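Local coordinates for calcineurin-like phosphoesterase domain-containing protein (Aquifex aeolicus, PDB 1XM7) that is of unknown function but belongs to the calcineurin-like phosphoesterases, metal-dependent enzymes as a family, and is therefore probably a hydrolase, at residues A[8-13]-A[51-56]; A[76-81]-A[93-98]. All coordinates share one frame; numbering follows the deposited sequence.

Contact 1: residues A[8-13]-A[51-56]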
ATOM      1  N   SER A   8       2.206  -0.718   1.300  1.00 26.83           N
ATOM      2  CA  SER A   8       1.264  -1.756   0.920  1.00 29.51           C
ATOM      3  C   SER A   8       1.937  -3.095   0.696  1.00 29.50           C
ATOM      4  O   SER A   8       3.157  -3.177   0.586  1.00 31.66           O
ATOM      5  CB  SER A   8       0.507  -1.354  -0.343  1.00 29.39           C
ATOM      6  OG  SER A   8       1.391  -1.312  -1.435  1.00 32.31           O
ATOM      7  N   ASP A   9       1.124  -4.141   0.630  1.00 28.44           N
ATOM      8  CA  ASP A   9       1.610  -5.495   0.410  1.00 27.55           C
ATOM      9  C   ASP A   9       2.587  -5.924   1.485  1.00 27.57           C
ATOM     10  O   ASP A   9       3.642  -6.487   1.186  1.00 27.60           O
ATOM     11  CB  ASP A   9       2.271  -5.603  -0.958  1.00 25.44           C
ATOM     12  CG  ASP A   9       1.376  -5.112  -2.058  1.00 25.44           C
ATOM     13  OD1 ASP A   9       1.403  -3.904  -2.358  1.00 28.63           O
ATOM     14  OD2 ASP A   9       0.620  -5.926  -2.609  1.00 25.73           O
ATOM     15  N   THR A  10       2.223  -5.665   2.737  1.00 26.94           N
ATOM     16  CA  THR A  10       3.068  -6.023   3.862  1.00 26.47           C
ATOM     17  C   THR A  10       3.116  -7.536   4.079  1.00 27.79           C
ATOM     18  O   THR A  10       4.131  -8.077   4.537  1.00 27.32           O
ATOM     19  CB  THR A  10       2.586  -5.314   5.125  1.00 24.78           C
ATOM     20  OG1 THR A  10       1.163  -5.413   5.209  1.00 25.61           O
ATOM     21  CG2 THR A  10       2.968  -3.851   5.075  1.00 25.09           C
ATOM     22  N   HIS A  11       2.024  -8.213   3.729  1.00 28.41           N
ATOM     23  CA  HIS A  11       1.938  -9.661   3.863  1.00 29.11           C
ATOM     24  C   HIS A  11       2.413 -10.165   5.223  1.00 30.11           C
ATOM     25  O   HIS A  11       3.150 -11.154   5.304  1.00 31.19           O
ATOM     26  CB  HIS A  11       2.761 -10.351   2.767  1.00 30.01           C
ATOM     27  CG  HIS A  11       2.066 -10.440   1.440  1.00 32.40           C
ATOM     28  ND1 HIS A  11       1.999  -9.384   0.556  1.00 33.68           N
ATOM     29  CD2 HIS A  11       1.405 -11.465   0.849  1.00 32.26           C
ATOM     30  CE1 HIS A  11       1.329  -9.754  -0.521  1.00 32.06           C
ATOM     31  NE2 HIS A  11       0.958 -11.011  -0.368  1.00 32.82           N
ATOM     32  N   PHE A  12       2.005  -9.487   6.289  1.00 29.19           N
ATOM     33  CA  PHE A  12       2.398  -9.910   7.623  1.00 28.26           C
ATOM     34  C   PHE A  12       2.010 -11.365   7.802  1.00 28.08           C
ATOM     35  O   PHE A  12       0.895 -11.757   7.484  1.00 27.72           O
ATOM     36  CB  PHE A  12       1.703  -9.072   8.694  1.00 26.53           C
ATOM     37  CG  PHE A  12       2.210  -7.665   8.794  1.00 25.44           C
ATOM     38  CD1 PHE A  12       3.552  -7.412   9.058  1.00 25.95           C
ATOM     39  CD2 PHE A  12       1.337  -6.590   8.677  1.00 25.59           C
ATOM     40  CE1 PHE A  12       4.018  -6.108   9.210  1.00 24.83           C
ATOM     41  CE2 PHE A  12       1.791  -5.280   8.827  1.00 23.67           C
ATOM     42  CZ  PHE A  12       3.133  -5.039   9.096  1.00 24.26           C
ATOM     43  N   TYR A  13       2.948 -12.160   8.301  1.00 29.30           N
ATOM     44  CA  TYR A  13       2.721 -13.575   8.553  1.00 29.85           C
ATOM     45  C   TYR A  13       2.674 -14.454   7.321  1.00 31.01           C
ATOM     46  O   TYR A  13       2.405 -15.649   7.428  1.00 32.10           O
ATOM     47  CB  TYR A  13       1.446 -13.772   9.375  1.00 27.43           C
ATOM     48  CG  TYR A  13       1.590 -13.345  10.819  1.00 27.67           C
ATOM     49  CD1 TYR A  13       0.885 -12.253  11.324  1.00 26.94           C
ATOM     50  CD2 TYR A  13       2.430 -14.040  11.685  1.00 28.74           C
ATOM     51  CE1 TYR A  13       1.013 -11.871  12.656  1.00 27.42           C
ATOM     52  CE2 TYR A  13       2.566 -13.665  13.014  1.00 27.81           C
ATOM     53  CZ  TYR A  13       1.858 -12.585  13.490  1.00 28.09           C
ATOM     54  OH  TYR A  13       2.020 -12.213  14.797  1.00 29.98           O
ATOM     55  N   GLY A  51      -3.390  -2.300   0.560  1.00 25.69           N
ATOM     56  CA  GLY A  51      -3.624  -3.673   0.157  1.00 25.38           C
ATOM     57  C   GLY A  51      -2.754  -4.803   0.668  1.00 23.96           C
ATOM     58  O   GLY A  51      -1.539  -4.667   0.791  1.00 24.48           O
ATOM     59  N   ASP A  52      -3.413  -5.935   0.925  1.00 22.66           N
ATOM     60  CA  ASP A  52      -2.791  -7.157   1.418  1.00 22.86           C
ATOM     61  C   ASP A  52      -1.979  -6.916   2.687  1.00 22.40           C
ATOM     62  O   ASP A  52      -0.761  -7.048   2.727  1.00 22.19           O
ATOM     63  CB  ASP A  52      -1.965  -7.796   0.302  1.00 22.63           C
ATOM     64  CG  ASP A  52      -2.849  -8.336  -0.823  1.00 21.45           C
ATOM     65  OD1 ASP A  52      -2.326  -8.828  -1.842  1.00 19.37           O
ATOM     66  OD2 ASP A  52      -4.086  -8.269  -0.677  1.00 22.24           O
ATOM     67  N   PHE A  53      -2.725  -6.559   3.726  1.00 21.98           N
ATOM     68  CA  PHE A  53      -2.227  -6.246   5.046  1.00 22.15           C
ATOM     69  C   PHE A  53      -1.612  -7.438   5.764  1.00 23.91           C
ATOM     70  O   PHE A  53      -0.391  -7.509   5.931  1.00 22.56           O
ATOM     71  CB  PHE A  53      -3.381  -5.675   5.877  1.00 19.70           C
ATOM     72  CG  PHE A  53      -3.038  -5.437   7.320  1.00 18.79           C
ATOM     73  CD1 PHE A  53      -1.966  -4.628   7.672  1.00 19.97           C
ATOM     74  CD2 PHE A  53      -3.798  -6.001   8.325  1.00 17.26           C
ATOM     75  CE1 PHE A  53      -1.665  -4.391   8.998  1.00 18.29           C
ATOM     76  CE2 PHE A  53      -3.505  -5.769   9.654  1.00 15.42           C
ATOM     77  CZ  PHE A  53      -2.439  -4.965   9.992  1.00 17.19           C
ATOM     78  N   THR A  54      -2.459  -8.369   6.199  1.00 24.27           N
ATOM     79  CA  THR A  54      -1.983  -9.543   6.920  1.00 24.75           C
ATOM     80  C   THR A  54      -2.436 -10.842   6.271  1.00 28.34           C
ATOM     81  O   THR A  54      -3.518 -10.906   5.669  1.00 28.34           O
ATOM     82  CB  THR A  54      -2.459  -9.522   8.391  1.00 22.99           C
ATOM     83  OG1 THR A  54      -1.842 -10.594   9.106  1.00 22.31           O
ATOM     84  CG2 THR A  54      -3.958  -9.661   8.475  1.00 20.40           C
ATOM     85  N   TRP A  55      -1.607 -11.877   6.403  1.00 30.10           N
ATOM     86  CA  TRP A  55      -1.912 -13.173   5.815  1.00 32.16           C
ATOM     87  C   TRP A  55      -2.965 -13.925   6.633  1.00 31.88           C
ATOM     88  O   TRP A  55      -3.743 -14.695   6.085  1.00 34.13           O
ATOM     89  CB  TRP A  55      -0.631 -14.004   5.662  1.00 34.54           C
ATOM     90  CG  TRP A  55      -0.691 -14.940   4.487  1.00 36.90           C
ATOM     91  CD1 TRP A  55      -0.584 -16.307   4.512  1.00 37.77           C
ATOM     92  CD2 TRP A  55      -0.971 -14.585   3.127  1.00 35.88           C
ATOM     93  NE1 TRP A  55      -0.790 -16.821   3.249  1.00 36.99           N
ATOM     94  CE2 TRP A  55      -1.032 -15.788   2.384  1.00 35.24           C
ATOM     95  CE3 TRP A  55      -1.181 -13.371   2.468  1.00 36.17           C
ATOM     96  CZ2 TRP A  55      -1.300 -15.808   1.017  1.00 35.03           C
ATOM     97  CZ3 TRP A  55      -1.448 -13.389   1.105  1.00 37.01           C
ATOM     98  CH2 TRP A  55      -1.507 -14.604   0.395  1.00 36.68           C
ATOM     99  N   HIS A  56      -2.992 -13.701   7.938  1.00 31.78           N
ATOM    100  CA  HIS A  56      -3.988 -14.319   8.810  1.00 32.60           C
ATOM    101  C   HIS A  56      -4.026 -13.497  10.097  1.00 33.04           C
ATOM    102  O   HIS A  56      -3.197 -12.605  10.280  1.00 33.03           O
ATOM    103  CB  HIS A  56      -3.638 -15.774   9.101  1.00 34.44           C
ATOM    104  CG  HIS A  56      -2.337 -15.953   9.812  1.00 36.37           C
ATOM    105  ND1 HIS A  56      -2.153 -15.588  11.130  1.00 35.12           N
ATOM    106  CD2 HIS A  56      -1.157 -16.469   9.392  1.00 34.81           C
ATOM    107  CE1 HIS A  56      -0.915 -15.875  11.490  1.00 35.82           C
ATOM    108  NE2 HIS A  56      -0.290 -16.410  10.456  1.00 35.83           N
TER
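Thr10 OG1 and Phe12 N both close on the carbonyl oxygen of Phe53, so that two donors grip one oxygen between the loops 8-13 and 51-56. The hydroxyl comes in the carbonyl plane, on a lone pair, with OG1 2.7 Å from Phe53 O; Phe12 N lies 3.1 Å from the same oxygen and is tilted from that plane. Thr10 OG1 sits between its backbone N and carbonyl carbon (chi1 45°), which turns the hydroxyl to this acceptor, and it is also hydrogen-bonded to His49. Further backbone bonds, Asp9 N to Gly51 O at 2.7 Å, His11 N to Asp52 O and Trp55 N to Phe12 O, fasten the roughly parallel chains along their length. Beneath them the Phe12 ring turns an edge to the face of Phe53 in an offset edge-to-face pair, CE2 of Phe12 3.6 Å from CE1 of Phe53.

The opposite flank is looser, with Trp55 and His56 partly exposed although His11 and Tyr13 are buried. There the His11 ring lies alongside Trp55, planes 26° apart but slid so that they barely overlap; the closest atoms are His11 CD2 and Trp55 CZ3, 3.5 Å apart. At the far end His56 sets its imidazole face over the CB of Tyr13, His56 NE2 3.3 Å from Tyr13 CB, while the Tyr13 hydroxyl is bonded to Asp59. Asp9-Thr10-His11 and Gly51-Asp52 match the first two signature motifs of the calcineurin-like phosphoesterases. Asp9 OD2 and Asp52 OD1 stand 4.2 Å apart, consistent with the shared metal site known in relatives.

Helices 29-38 and 63-69 close over the buried side: Phe12 packs on Ile33, Leu34 and Trp67, and Phe53, Thr54 and Tyr13 on Leu64, while the loops themselves issue from strands 4-7 and 46-49.

Contact 2: residues A[76-81]-A[93-98]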
ATOM      1  N   LEU A  76      -7.179   1.825   5.514  1.00 28.53           N
ATOM      2  CA  LEU A  76      -6.847   0.765   4.562  1.00 27.15           C
ATOM      3  C   LEU A  76      -7.676   0.803   3.282  1.00 26.83           C
ATOM      4  O   LEU A  76      -8.860   1.166   3.302  1.00 27.21           O
ATOM      5  CB  LEU A  76      -7.031  -0.620   5.216  1.00 26.05           C
ATOM      6  CG  LEU A  76      -7.155  -1.849   4.286  1.00 26.88           C
ATOM      7  CD1 LEU A  76      -5.803  -2.179   3.672  1.00 28.33           C
ATOM      8  CD2 LEU A  76      -7.671  -3.059   5.059  1.00 23.47           C
ATOM      9  N   VAL A  77      -7.030   0.441   2.175  1.00 25.01           N
ATOM     10  CA  VAL A  77      -7.682   0.332   0.878  1.00 23.33           C
ATOM     11  C   VAL A  77      -7.434  -1.139   0.578  1.00 22.85           C
ATOM     12  O   VAL A  77      -6.300  -1.558   0.317  1.00 21.87           O
ATOM     13  CB  VAL A  77      -7.020   1.206  -0.208  1.00 25.26           C
ATOM     14  CG1 VAL A  77      -7.833   1.124  -1.500  1.00 24.20           C
ATOM     15  CG2 VAL A  77      -6.933   2.653   0.267  1.00 25.21           C
ATOM     16  N   MET A  78      -8.504  -1.917   0.651  1.00 21.83           N
ATOM     17  CA  MET A  78      -8.468  -3.356   0.456  1.00 20.47           C
ATOM     18  C   MET A  78      -7.874  -3.938  -0.812  1.00 21.93           C
ATOM     19  O   MET A  78      -8.173  -3.510  -1.921  1.00 22.06           O
ATOM     20  CB  MET A  78      -9.876  -3.906   0.654  1.00 17.52           C
ATOM     21  CG  MET A  78     -10.422  -3.600   2.039  1.00 16.63           C
ATOM     22  SD  MET A  78     -12.059  -4.181   2.314  1.00 13.74           S
ATOM     23  CE  MET A  78     -11.725  -5.822   2.681  1.00 17.68           C
ATOM     24  N   GLY A  79      -7.025  -4.940  -0.605  1.00 23.25           N
ATOM     25  CA  GLY A  79      -6.385  -5.664  -1.689  1.00 25.98           C
ATOM     26  C   GLY A  79      -7.105  -6.999  -1.871  1.00 27.13           C
ATOM     27  O   GLY A  79      -8.051  -7.303  -1.142  1.00 26.94           O
ATOM     28  N   ASN A  80      -6.672  -7.817  -2.821  1.00 27.07           N
ATOM     29  CA  ASN A  80      -7.367  -9.069  -3.034  1.00 29.96           C
ATOM     30  C   ASN A  80      -7.322 -10.050  -1.871  1.00 31.80           C
ATOM     31  O   ASN A  80      -8.252 -10.843  -1.694  1.00 34.08           O
ATOM     32  CB  ASN A  80      -6.864  -9.767  -4.294  1.00 30.18           C
ATOM     33  CG  ASN A  80      -7.627 -11.053  -4.583  1.00 31.67           C
ATOM     34  OD1 ASN A  80      -7.033 -12.132  -4.669  1.00 34.03           O
ATOM     35  ND2 ASN A  80      -8.951 -10.947  -4.725  1.00 29.82           N
ATOM     36  N   HIS A  81      -6.264 -10.021  -1.071  1.00 32.63           N
ATOM     37  CA  HIS A  81      -6.205 -10.967   0.029  1.00 33.93           C
ATOM     38  C   HIS A  81      -6.906 -10.454   1.293  1.00 34.43           C
ATOM     39  O   HIS A  81      -7.153 -11.219   2.224  1.00 34.35           O
ATOM     40  CB  HIS A  81      -4.759 -11.345   0.344  1.00 35.90           C
ATOM     41  CG  HIS A  81      -4.638 -12.526   1.261  1.00 39.99           C
ATOM     42  ND1 HIS A  81      -4.829 -13.823   0.834  1.00 41.17           N
ATOM     43  CD2 HIS A  81      -4.376 -12.604   2.588  1.00 41.07           C
ATOM     44  CE1 HIS A  81      -4.687 -14.650   1.856  1.00 40.50           C
ATOM     45  NE2 HIS A  81      -4.411 -13.935   2.933  1.00 40.47           N
ATOM     46  N   ASP A  93      -8.663   2.714  11.177  1.00 32.62           N
ATOM     47  CA  ASP A  93      -9.705   3.651  11.581  1.00 33.35           C
ATOM     48  C   ASP A  93     -10.721   3.814  10.467  1.00 33.61           C
ATOM     49  O   ASP A  93     -11.897   4.060  10.720  1.00 35.24           O
ATOM     50  CB  ASP A  93      -9.083   5.001  11.909  1.00 33.24           C
ATOM     51  CG  ASP A  93      -8.007   4.892  12.967  1.00 35.65           C
ATOM     52  OD1 ASP A  93      -6.814   5.055  12.647  1.00 34.80           O
ATOM     53  OD2 ASP A  93      -8.359   4.627  14.134  1.00 40.60           O
ATOM     54  N   GLU A  94     -10.249   3.677   9.234  1.00 33.41           N
ATOM     55  CA  GLU A  94     -11.097   3.791   8.049  1.00 32.25           C
ATOM     56  C   GLU A  94     -10.708   2.680   7.079  1.00 30.74           C
ATOM     57  O   GLU A  94      -9.523   2.370   6.913  1.00 30.52           O
ATOM     58  CB  GLU A  94     -10.889   5.150   7.359  1.00 34.19           C
ATOM     59  CG  GLU A  94     -11.288   6.394   8.179  1.00 39.08           C
ATOM     60  CD  GLU A  94     -10.741   7.713   7.596  1.00 42.33           C
ATOM     61  OE1 GLU A  94     -10.823   7.906   6.361  1.00 44.04           O
ATOM     62  OE2 GLU A  94     -10.237   8.564   8.373  1.00 43.07           O
ATOM     63  N   ILE A  95     -11.702   2.072   6.451  1.00 28.77           N
ATOM     64  CA  ILE A  95     -11.450   1.023   5.474  1.00 27.29           C
ATOM     65  C   ILE A  95     -12.292   1.317   4.240  1.00 27.74           C
ATOM     66  O   ILE A  95     -13.502   1.536   4.330  1.00 30.55           O
ATOM     67  CB  ILE A  95     -11.822  -0.367   6.016  1.00 24.85           C
ATOM     68  CG1 ILE A  95     -10.953  -0.695   7.228  1.00 23.57           C
ATOM     69  CG2 ILE A  95     -11.625  -1.414   4.940  1.00 23.42           C
ATOM     70  CD1 ILE A  95     -11.289  -2.005   7.877  1.00 19.88           C
ATOM     71  N   TYR A  96     -11.634   1.341   3.090  1.00 27.28           N
ATOM     72  CA  TYR A  96     -12.292   1.600   1.819  1.00 26.71           C
ATOM     73  C   TYR A  96     -12.111   0.331   1.003  1.00 27.23           C
ATOM     74  O   TYR A  96     -10.982  -0.093   0.757  1.00 27.06           O
ATOM     75  CB  TYR A  96     -11.623   2.800   1.156  1.00 26.63           C
ATOM     76  CG  TYR A  96     -11.823   4.051   1.967  1.00 28.66           C
ATOM     77  CD1 TYR A  96     -13.030   4.747   1.912  1.00 30.18           C
ATOM     78  CD2 TYR A  96     -10.856   4.486   2.861  1.00 28.78           C
ATOM     79  CE1 TYR A  96     -13.273   5.837   2.730  1.00 28.73           C
ATOM     80  CE2 TYR A  96     -11.088   5.581   3.691  1.00 30.07           C
ATOM     81  CZ  TYR A  96     -12.305   6.250   3.618  1.00 30.59           C
ATOM     82  OH  TYR A  96     -12.561   7.321   4.442  1.00 32.65           O
ATOM     83  N   ASP A  97     -13.215  -0.280   0.586  1.00 26.59           N
ATOM     84  CA  ASP A  97     -13.116  -1.536  -0.137  1.00 27.70           C
ATOM     85  C   ASP A  97     -12.475  -1.543  -1.517  1.00 28.06           C
ATOM     86  O   ASP A  97     -12.135  -2.616  -2.017  1.00 29.68           O
ATOM     87  CB  ASP A  97     -14.479  -2.237  -0.186  1.00 28.84           C
ATOM     88  CG  ASP A  97     -15.574  -1.354  -0.711  1.00 30.01           C
ATOM     89  OD1 ASP A  97     -15.912  -0.366  -0.028  1.00 32.38           O
ATOM     90  OD2 ASP A  97     -16.094  -1.656  -1.806  1.00 30.04           O
ATOM     91  N   PHE A  98     -12.298  -0.390  -2.151  1.00 27.41           N
ATOM     92  CA  PHE A  98     -11.647  -0.417  -3.454  1.00 27.43           C
ATOM     93  C   PHE A  98     -10.735   0.752  -3.779  1.00 28.08           C
ATOM     94  O   PHE A  98      -9.674   0.549  -4.356  1.00 29.49           O
ATOM     95  CB  PHE A  98     -12.661  -0.587  -4.580  1.00 27.87           C
ATOM     96  CG  PHE A  98     -12.025  -0.820  -5.934  1.00 26.84           C
ATOM     97  CD1 PHE A  98     -11.897   0.218  -6.855  1.00 26.12           C
ATOM     98  CD2 PHE A  98     -11.532  -2.076  -6.275  1.00 25.30           C
ATOM     99  CE1 PHE A  98     -11.294   0.011  -8.086  1.00 25.68           C
ATOM    100  CE2 PHE A  98     -10.923  -2.291  -7.510  1.00 26.30           C
ATOM    101  CZ  PHE A  98     -10.806  -1.243  -8.417  1.00 26.66           C
TER
HETATM  102  O   HOH W   1      -8.005  -1.532  -3.857  1.00 26.50           O
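The phenol ring of Tyr96 passes obliquely by the carbonyl of Leu76, with CD2 3.9 Å from Leu76 O. At the ring's edge, in its plane, lies Glu94 OE1, which accepts the Tyr96 hydroxyl (OH to OE1 2.7 Å) on the anti side, somewhat out of the plane of a carboxylate whose OE2 forms a salt bridge with Arg73. Backbone bonds set this position: Tyr96 N donates to Leu76 O at 2.8 Å, flanked by Leu76 N to Glu94 O and Met78 N to Tyr96 O, the regular pattern of parallel strands.

Leu76 and Ile95 share one face of the sheet and pack on Leu88 of helix 85-88; Val77 and Tyr96 occupy the other. Just past the strand end, Met78 crosses Ile95 obliquely, its CG 3.8 Å from Ile95 CG2. That CG stands anti to the carbonyl carbon (chi1 -59°) and the chain runs on extended through chi2, which puts Met78 SD 4.0 Å from Asp97 CB; the bend at chi3 turns only the terminal methyl. With CG and SD gone, as in an alanine here, Ile95 CG2 and Asp97 CB would probably lose their neighbour and a gap would open beside the strand end. A water donating to both Met78 O and Phe98 O bridges the diverging chains.

The arrangement is that of a beta-alpha-beta unit, strand 73-77, helix 85-88 and strand 94-96, at the margin of a calcineurin-like sheet, with the family's Gly-Asn-His signature at residues 79-81 following the inner strand.

From the N terminus, the chain leaves strand 4-7 through residues 8-13, runs through helix 29-38 and strand 46-49, and comes back at 51-56, where contact 1 closes a loop of 37 intervening residues. Contact 2 opens later and closes a shorter one, around helix 85-88. The two are in series, neither nested nor crossed. They nevertheless meet in space: Asp52 OD2 probably accepts a hydrogen bond from His81 N, and the Trp55 and His81 rings stack. The loops following neighbouring parallel strands of one sheet thus gather three family signature motifs together, while contact 2 ties on strand 94-96 at one edge of the sheet.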